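Local structure of chloromuconate cycloisomerase (Rhodococcus opacus, 4M0X) at residues F23-V36 with G46-W58. The protein is a member of the enolase superfamily, with an alpha+beta N-terminal domain and a TIM-barrel-like domain that holds a manganese ion. Sequence-based numbering, arbitrary orientation.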
ATOM      1  N   PHE A  23      -1.172 -17.929  35.715  1.00 82.59           N
ATOM      2  CA  PHE A  23      -1.186 -17.208  34.440  1.00 76.17           C
ATOM      3  C   PHE A  23      -0.608 -15.814  34.667  1.00 75.95           C
ATOM      4  O   PHE A  23      -0.047 -15.539  35.728  1.00 75.81           O
ATOM      5  CB  PHE A  23      -2.625 -17.064  33.911  1.00 76.57           C
ATOM      6  CG  PHE A  23      -3.318 -18.371  33.622  1.00 73.28           C
ATOM      7  CD1 PHE A  23      -3.189 -18.987  32.379  1.00 70.64           C
ATOM      8  CD2 PHE A  23      -4.126 -18.977  34.588  1.00 73.04           C
ATOM      9  CE1 PHE A  23      -3.833 -20.191  32.118  1.00 69.32           C
ATOM     10  CE2 PHE A  23      -4.770 -20.179  34.330  1.00 68.16           C
ATOM     11  CZ  PHE A  23      -4.622 -20.787  33.094  1.00 65.09           C
ATOM     12  N   ALA A  24      -0.771 -14.928  33.687  1.00 80.22           N
ATOM     13  CA  ALA A  24      -0.324 -13.532  33.812  1.00 79.36           C
ATOM     14  C   ALA A  24      -1.010 -12.718  34.930  1.00 76.87           C
ATOM     15  O   ALA A  24      -0.322 -12.031  35.690  1.00 71.97           O
ATOM     16  CB  ALA A  24      -0.428 -12.813  32.474  1.00 73.21           C
ATOM     17  N   ALA A  25      -2.342 -12.808  35.045  1.00 77.62           N
ATOM     18  CA  ALA A  25      -3.102 -11.955  35.993  1.00 77.33           C
ATOM     19  C   ALA A  25      -3.764 -12.632  37.221  1.00 74.87           C
ATOM     20  O   ALA A  25      -4.390 -11.944  38.041  1.00 67.99           O
ATOM     21  CB  ALA A  25      -4.104 -11.084  35.243  1.00 70.78           C
ATOM     22  N   THR A  26      -3.638 -13.962  37.321  1.00 77.96           N
ATOM     23  CA  THR A  26      -3.950 -14.744  38.551  1.00 82.03           C
ATOM     24  C   THR A  26      -3.122 -16.051  38.610  1.00 81.57           C
ATOM     25  O   THR A  26      -2.441 -16.401  37.639  1.00 81.88           O
ATOM     26  CB  THR A  26      -5.465 -15.112  38.702  1.00 79.35           C
ATOM     27  OG1 THR A  26      -5.986 -15.632  37.470  1.00 70.97           O
ATOM     28  CG2 THR A  26      -6.317 -13.921  39.176  1.00 79.56           C
ATOM     29  N   THR A  27      -3.163 -16.743  39.755  1.00 78.14           N
ATOM     30  CA  THR A  27      -2.864 -18.190  39.811  1.00 80.16           C
ATOM     31  C   THR A  27      -4.184 -18.967  40.035  1.00 86.87           C
ATOM     32  O   THR A  27      -5.010 -18.555  40.860  1.00 92.91           O
ATOM     33  CB  THR A  27      -1.841 -18.542  40.911  1.00 70.37           C
ATOM     34  N   MET A  28      -4.400 -20.060  39.292  1.00 88.96           N
ATOM     35  CA  MET A  28      -5.630 -20.883  39.438  1.00 84.41           C
ATOM     36  C   MET A  28      -5.461 -22.039  40.449  1.00 78.33           C
ATOM     37  O   MET A  28      -4.613 -22.926  40.272  1.00 79.55           O
ATOM     38  CB  MET A  28      -6.151 -21.384  38.079  1.00 75.81           C
ATOM     39  N   HIS A  29      -6.280 -22.010  41.503  1.00 66.72           N
ATOM     40  CA  HIS A  29      -6.150 -22.912  42.652  1.00 60.22           C
ATOM     41  C   HIS A  29      -7.104 -24.131  42.526  1.00 54.78           C
ATOM     42  O   HIS A  29      -6.871 -25.214  43.070  1.00 50.52           O
ATOM     43  CB  HIS A  29      -6.365 -22.112  43.959  1.00 64.55           C
ATOM     44  CG  HIS A  29      -5.429 -20.934  44.133  1.00 73.08           C
ATOM     45  ND1 HIS A  29      -5.819 -19.626  43.916  1.00 73.17           N
ATOM     46  CD2 HIS A  29      -4.130 -20.872  44.523  1.00 73.01           C
ATOM     47  CE1 HIS A  29      -4.803 -18.812  44.153  1.00 68.39           C
ATOM     48  NE2 HIS A  29      -3.766 -19.542  44.519  1.00 73.33           N
ATOM     49  N   HIS A  30      -8.178 -23.927  41.779  1.00 50.54           N
ATOM     50  CA  HIS A  30      -9.093 -24.978  41.384  1.00 48.11           C
ATOM     51  C   HIS A  30      -9.657 -24.573  40.023  1.00 43.25           C
ATOM     52  O   HIS A  30      -9.275 -23.559  39.474  1.00 44.95           O
ATOM     53  CB  HIS A  30     -10.208 -25.111  42.420  1.00 52.28           C
ATOM     54  CG  HIS A  30     -10.925 -23.824  42.708  1.00 55.98           C
ATOM     55  ND1 HIS A  30     -12.167 -23.528  42.186  1.00 55.87           N
ATOM     56  CD2 HIS A  30     -10.571 -22.753  43.460  1.00 59.65           C
ATOM     57  CE1 HIS A  30     -12.550 -22.336  42.610  1.00 59.32           C
ATOM     58  NE2 HIS A  30     -11.599 -21.842  43.384  1.00 61.37           N
ATOM     59  N   GLN A  31     -10.570 -25.352  39.475  1.00 39.46           N
ATOM     60  CA  GLN A  31     -11.192 -25.010  38.205  1.00 35.41           C
ATOM     61  C   GLN A  31     -12.656 -24.649  38.404  1.00 35.37           C
ATOM     62  O   GLN A  31     -13.341 -25.205  39.264  1.00 36.59           O
ATOM     63  CB  GLN A  31     -11.070 -26.187  37.251  1.00 35.14           C
ATOM     64  CG  GLN A  31     -11.760 -25.973  35.933  1.00 38.59           C
ATOM     65  CD  GLN A  31     -10.984 -25.069  35.018  1.00 39.61           C
ATOM     66  OE1 GLN A  31     -10.124 -25.523  34.269  1.00 41.16           O
ATOM     67  NE2 GLN A  31     -11.298 -23.782  35.060  1.00 41.27           N
ATOM     68  N   SER A  32     -13.153 -23.718  37.612  1.00 33.42           N
ATOM     69  CA  SER A  32     -14.496 -23.238  37.835  1.00 32.85           C
ATOM     70  C   SER A  32     -15.210 -23.172  36.527  1.00 32.83           C
ATOM     71  O   SER A  32     -14.723 -22.564  35.577  1.00 34.83           O
ATOM     72  CB  SER A  32     -14.462 -21.861  38.477  1.00 34.27           C
ATOM     73  OG  SER A  32     -14.270 -21.970  39.881  1.00 38.41           O
ATOM     74  N   ILE A  33     -16.357 -23.829  36.457  1.00 31.19           N
ATOM     75  CA  ILE A  33     -17.113 -23.880  35.220  1.00 28.33           C
ATOM     76  C   ILE A  33     -18.563 -23.602  35.534  1.00 29.95           C
ATOM     77  O   ILE A  33     -18.998 -23.756  36.683  1.00 32.21           O
ATOM     78  CB  ILE A  33     -16.972 -25.245  34.502  1.00 26.86           C
ATOM     79  CG1 ILE A  33     -17.815 -26.320  35.183  1.00 25.93           C
ATOM     80  CG2 ILE A  33     -15.502 -25.672  34.412  1.00 26.12           C
ATOM     81  CD1 ILE A  33     -17.971 -27.596  34.378  1.00 24.65           C
ATOM     82  N   VAL A  34     -19.308 -23.161  34.533  1.00 27.16           N
ATOM     83  CA  VAL A  34     -20.739 -23.214  34.630  1.00 25.48           C
ATOM     84  C   VAL A  34     -21.109 -24.471  33.857  1.00 26.24           C
ATOM     85  O   VAL A  34     -20.737 -24.603  32.684  1.00 29.88           O
ATOM     86  CB  VAL A  34     -21.408 -21.950  34.022  1.00 24.68           C
ATOM     87  CG1 VAL A  34     -22.921 -22.010  34.161  1.00 23.38           C
ATOM     88  CG2 VAL A  34     -20.897 -20.686  34.697  1.00 24.08           C
ATOM     89  N   LEU A  35     -21.805 -25.416  34.477  1.00 24.96           N
ATOM     90  CA  LEU A  35     -22.307 -26.548  33.674  1.00 25.62           C
ATOM     91  C   LEU A  35     -23.715 -26.308  33.112  1.00 24.50           C
ATOM     92  O   LEU A  35     -24.662 -26.165  33.870  1.00 24.83           O
ATOM     93  CB  LEU A  35     -22.244 -27.884  34.424  1.00 24.53           C
ATOM     94  CG  LEU A  35     -22.729 -28.946  33.443  1.00 24.54           C
ATOM     95  CD1 LEU A  35     -21.550 -29.675  32.841  1.00 24.53           C
ATOM     96  CD2 LEU A  35     -23.710 -29.915  34.066  1.00 25.61           C
ATOM     97  N   VAL A  36     -23.849 -26.238  31.790  1.00 26.11           N
ATOM     98  CA  VAL A  36     -25.175 -25.990  31.177  1.00 26.25           C
ATOM     99  C   VAL A  36     -25.863 -27.288  30.813  1.00 28.43           C
ATOM    100  O   VAL A  36     -25.207 -28.251  30.393  1.00 28.68           O
ATOM    101  CB  VAL A  36     -25.118 -25.069  29.968  1.00 24.71           C
ATOM    102  CG1 VAL A  36     -26.422 -25.141  29.165  1.00 25.50           C
ATOM    103  CG2 VAL A  36     -24.870 -23.651  30.436  1.00 24.83           C
ATOM    104  N   GLY A  46     -28.584 -32.578  26.745  1.00 42.48           N
ATOM    105  CA  GLY A  46     -27.221 -32.201  26.383  1.00 39.97           C
ATOM    106  C   GLY A  46     -26.528 -31.399  27.472  1.00 38.00           C
ATOM    107  O   GLY A  46     -27.152 -30.673  28.226  1.00 39.79           O
ATOM    108  N   ILE A  47     -25.216 -31.517  27.539  1.00 37.10           N
ATOM    109  CA  ILE A  47     -24.413 -30.726  28.474  1.00 31.56           C
ATOM    110  C   ILE A  47     -23.399 -29.834  27.741  1.00 29.87           C
ATOM    111  O   ILE A  47     -22.846 -30.207  26.712  1.00 29.48           O
ATOM    112  CB  ILE A  47     -23.717 -31.631  29.523  1.00 29.60           C
ATOM    113  CG1 ILE A  47     -22.852 -32.697  28.853  1.00 27.96           C
ATOM    114  CG2 ILE A  47     -24.753 -32.322  30.395  1.00 28.11           C
ATOM    115  CD1 ILE A  47     -21.953 -33.453  29.822  1.00 29.39           C
ATOM    116  N   GLY A  48     -23.198 -28.632  28.258  1.00 29.37           N
ATOM    117  CA  GLY A  48     -22.150 -27.740  27.789  1.00 26.73           C
ATOM    118  C   GLY A  48     -21.392 -27.202  28.997  1.00 27.28           C
ATOM    119  O   GLY A  48     -21.857 -27.301  30.149  1.00 26.92           O
ATOM    120  N   GLU A  49     -20.225 -26.627  28.742  1.00 24.95           N
ATOM    121  CA  GLU A  49     -19.450 -26.025  29.795  1.00 24.15           C
ATOM    122  C   GLU A  49     -19.129 -24.580  29.406  1.00 23.99           C
ATOM    123  O   GLU A  49     -18.807 -24.297  28.256  1.00 23.47           O
ATOM    124  CB  GLU A  49     -18.207 -26.892  30.008  1.00 24.58           C
ATOM    125  CG  GLU A  49     -16.952 -26.213  30.519  1.00 27.12           C
ATOM    126  CD  GLU A  49     -15.821 -27.205  30.809  1.00 28.15           C
ATOM    127  OE1 GLU A  49     -15.915 -28.377  30.451  1.00 27.85           O
ATOM    128  OE2 GLU A  49     -14.815 -26.820  31.410  1.00 29.37           O
ATOM    129  N   ALA A  50     -19.279 -23.650  30.341  1.00 23.49           N
ATOM    130  CA  ALA A  50     -18.610 -22.346  30.208  1.00 23.75           C
ATOM    131  C   ALA A  50     -17.329 -22.324  31.067  1.00 24.75           C
ATOM    132  O   ALA A  50     -17.352 -22.612  32.268  1.00 24.04           O
ATOM    133  CB  ALA A  50     -19.528 -21.206  30.595  1.00 22.95           C
ATOM    134  N   VAL A  51     -16.207 -22.000  30.462  1.00 24.96           N
ATOM    135  CA  VAL A  51     -14.995 -21.995  31.240  1.00 27.99           C
ATOM    136  C   VAL A  51     -14.075 -20.819  30.860  1.00 30.78           C
ATOM    137  O   VAL A  51     -14.146 -20.248  29.748  1.00 32.07           O
ATOM    138  CB  VAL A  51     -14.300 -23.389  31.161  1.00 28.34           C
ATOM    139  CG1 VAL A  51     -13.745 -23.643  29.760  1.00 27.04           C
ATOM    140  CG2 VAL A  51     -13.260 -23.570  32.264  1.00 26.10           C
ATOM    141  N   THR A  52     -13.214 -20.476  31.802  1.00 31.20           N
ATOM    142  CA  THR A  52     -12.433 -19.268  31.755  1.00 31.22           C
ATOM    143  C   THR A  52     -11.062 -19.582  32.369  1.00 32.39           C
ATOM    144  O   THR A  52     -10.956 -20.457  33.229  1.00 36.29           O
ATOM    145  CB  THR A  52     -13.187 -18.205  32.546  1.00 32.02           C
ATOM    146  OG1 THR A  52     -13.528 -17.118  31.682  1.00 37.72           O
ATOM    147  CG2 THR A  52     -12.414 -17.740  33.723  1.00 31.41           C
ATOM    148  N   PRO A  53      -9.994 -18.920  31.909  1.00 30.75           N
ATOM    149  CA  PRO A  53      -8.677 -19.210  32.512  1.00 30.49           C
ATOM    150  C   PRO A  53      -8.470 -18.569  33.880  1.00 32.38           C
ATOM    151  O   PRO A  53      -7.466 -17.851  34.081  1.00 34.32           O
ATOM    152  CB  PRO A  53      -7.687 -18.606  31.520  1.00 28.24           C
ATOM    153  CG  PRO A  53      -8.482 -17.603  30.767  1.00 29.25           C
ATOM    154  CD  PRO A  53      -9.885 -18.110  30.691  1.00 30.06           C
ATOM    155  N   GLY A  54      -9.407 -18.808  34.799  1.00 31.84           N
ATOM    156  CA  GLY A  54      -9.361 -18.247  36.149  1.00 30.21           C
ATOM    157  C   GLY A  54      -9.948 -16.864  36.367  1.00 30.11           C
ATOM    158  O   GLY A  54      -9.476 -16.148  37.230  1.00 34.93           O
ATOM    159  N   GLY A  55     -10.975 -16.472  35.615  1.00 28.61           N
ATOM    160  CA  GLY A  55     -11.691 -15.215  35.890  1.00 27.38           C
ATOM    161  C   GLY A  55     -11.694 -14.276  34.690  1.00 28.62           C
ATOM    162  O   GLY A  55     -11.242 -14.649  33.602  1.00 28.82           O
ATOM    163  N   PRO A  56     -12.185 -13.043  34.876  1.00 26.62           N
ATOM    164  CA  PRO A  56     -12.408 -12.186  33.727  1.00 26.15           C
ATOM    165  C   PRO A  56     -11.173 -11.462  33.196  1.00 25.22           C
ATOM    166  O   PRO A  56     -11.273 -10.710  32.234  1.00 24.82           O
ATOM    167  CB  PRO A  56     -13.480 -11.214  34.217  1.00 25.70           C
ATOM    168  CG  PRO A  56     -13.218 -11.117  35.665  1.00 26.78           C
ATOM    169  CD  PRO A  56     -12.759 -12.478  36.104  1.00 26.81           C
ATOM    170  N   TRP A  57     -10.012 -11.722  33.779  1.00 25.85           N
ATOM    171  CA  TRP A  57      -8.774 -11.086  33.317  1.00 25.36           C
ATOM    172  C   TRP A  57      -8.528 -11.308  31.814  1.00 25.22           C
ATOM    173  O   TRP A  57      -8.086 -10.390  31.121  1.00 25.16           O
ATOM    174  CB  TRP A  57      -7.574 -11.557  34.160  1.00 26.64           C
ATOM    175  CG  TRP A  57      -7.087 -12.950  33.788  1.00 29.19           C
ATOM    176  CD1 TRP A  57      -7.534 -14.143  34.301  1.00 29.64           C
ATOM    177  CD2 TRP A  57      -6.106 -13.291  32.787  1.00 29.75           C
ATOM    178  NE1 TRP A  57      -6.878 -15.199  33.702  1.00 29.72           N
ATOM    179  CE2 TRP A  57      -6.001 -14.711  32.769  1.00 30.38           C
ATOM    180  CE3 TRP A  57      -5.311 -12.538  31.900  1.00 28.56           C
ATOM    181  CZ2 TRP A  57      -5.127 -15.393  31.902  1.00 29.57           C
ATOM    182  CZ3 TRP A  57      -4.434 -13.216  31.047  1.00 29.57           C
ATOM    183  CH2 TRP A  57      -4.357 -14.635  31.054  1.00 29.96           C
ATOM    184  N   TRP A  58      -8.843 -12.505  31.310  1.00 24.54           N
ATOM    185  CA  TRP A  58      -8.508 -12.875  29.941  1.00 24.77           C
ATOM    186  C   TRP A  58      -9.516 -12.328  28.938  1.00 25.69           C
ATOM    187  O   TRP A  58      -9.132 -11.711  27.950  1.00 24.34           O
ATOM    188  CB  TRP A  58      -8.431 -14.393  29.835  1.00 25.53           C
ATOM    189  CG  TRP A  58      -7.794 -14.981  28.561  1.00 25.77           C
ATOM    190  CD1 TRP A  58      -6.577 -15.592  28.467  1.00 24.56           C
ATOM    191  CD2 TRP A  58      -8.385 -15.067  27.244  1.00 26.72           C
ATOM    192  NE1 TRP A  58      -6.364 -16.034  27.184  1.00 25.03           N
ATOM    193  CE2 TRP A  58      -7.444 -15.712  26.408  1.00 26.11           C
ATOM    194  CE3 TRP A  58      -9.614 -14.644  26.686  1.00 27.31           C
ATOM    195  CZ2 TRP A  58      -7.688 -15.947  25.044  1.00 28.20           C
ATOM    196  CZ3 TRP A  58      -9.859 -14.872  25.313  1.00 26.60           C
ATOM    197  CH2 TRP A  58      -8.903 -15.517  24.516  1.00 28.23           C
TER
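Phe-23 and Trp-57 form the apolar centre at the loop end, CB of Phe-23 lying 3.6 Å from CZ2 of Trp-57. The two rings meet obliquely, their planes inclined at 38°. A CH-pi contact puts Pro-53 CB over one face of the Phe-23 ring, 4.2 Å from its centroid. With CG of Trp-57 between its own backbone N and carbonyl carbon (chi1 77°), the indole is presented to residues 23-26, and CB of Ala-25 packs against its CB and CG. Residues 23-28 are poorly ordered, so these contacts are less certain. A bond within its own loop helps to hold the indole's rotation: NE1 of Trp-57 donates a nearly straight 2.7 Å hydrogen bond to O of Pro-53; the oxygen lies in the ring plane, while the donor stands above the carbonyl plane.

Strands 27-40 and 45-51 run antiparallel as a beta hairpin. On one face, Val-34 CB and Ala-50 CB touch at 4.0 Å; on the other, CG2 of Ile-33 meets CG2 of Val-51 and the carboxylate of Glu-49. Val-34 pairs with Ala-50, and Val-36 with Gly-48, each through two backbone hydrogen bonds. At the polar edge, the extended chain of Glu-49 crosses Ile-33 and carries OE1 to hydrogen bonds with Ser-303 OG and Met-306 N, linking the hairpin to the C-terminal domain.

In this N-terminal capping domain of the enolase superfamily, the loops at 23-26 and 53-58 reach toward the barrel's manganese site, about 7 Å from the Trp-57 side chain, consistent with their lining its mouth; Trp-57 also packs on Gly-95 of a second subunit. Strand 5-17 pairs with the other edge of strand 27-40, while helices 63-74 and 101-118 cover the face bearing Val-34, Val-36 and Ala-50.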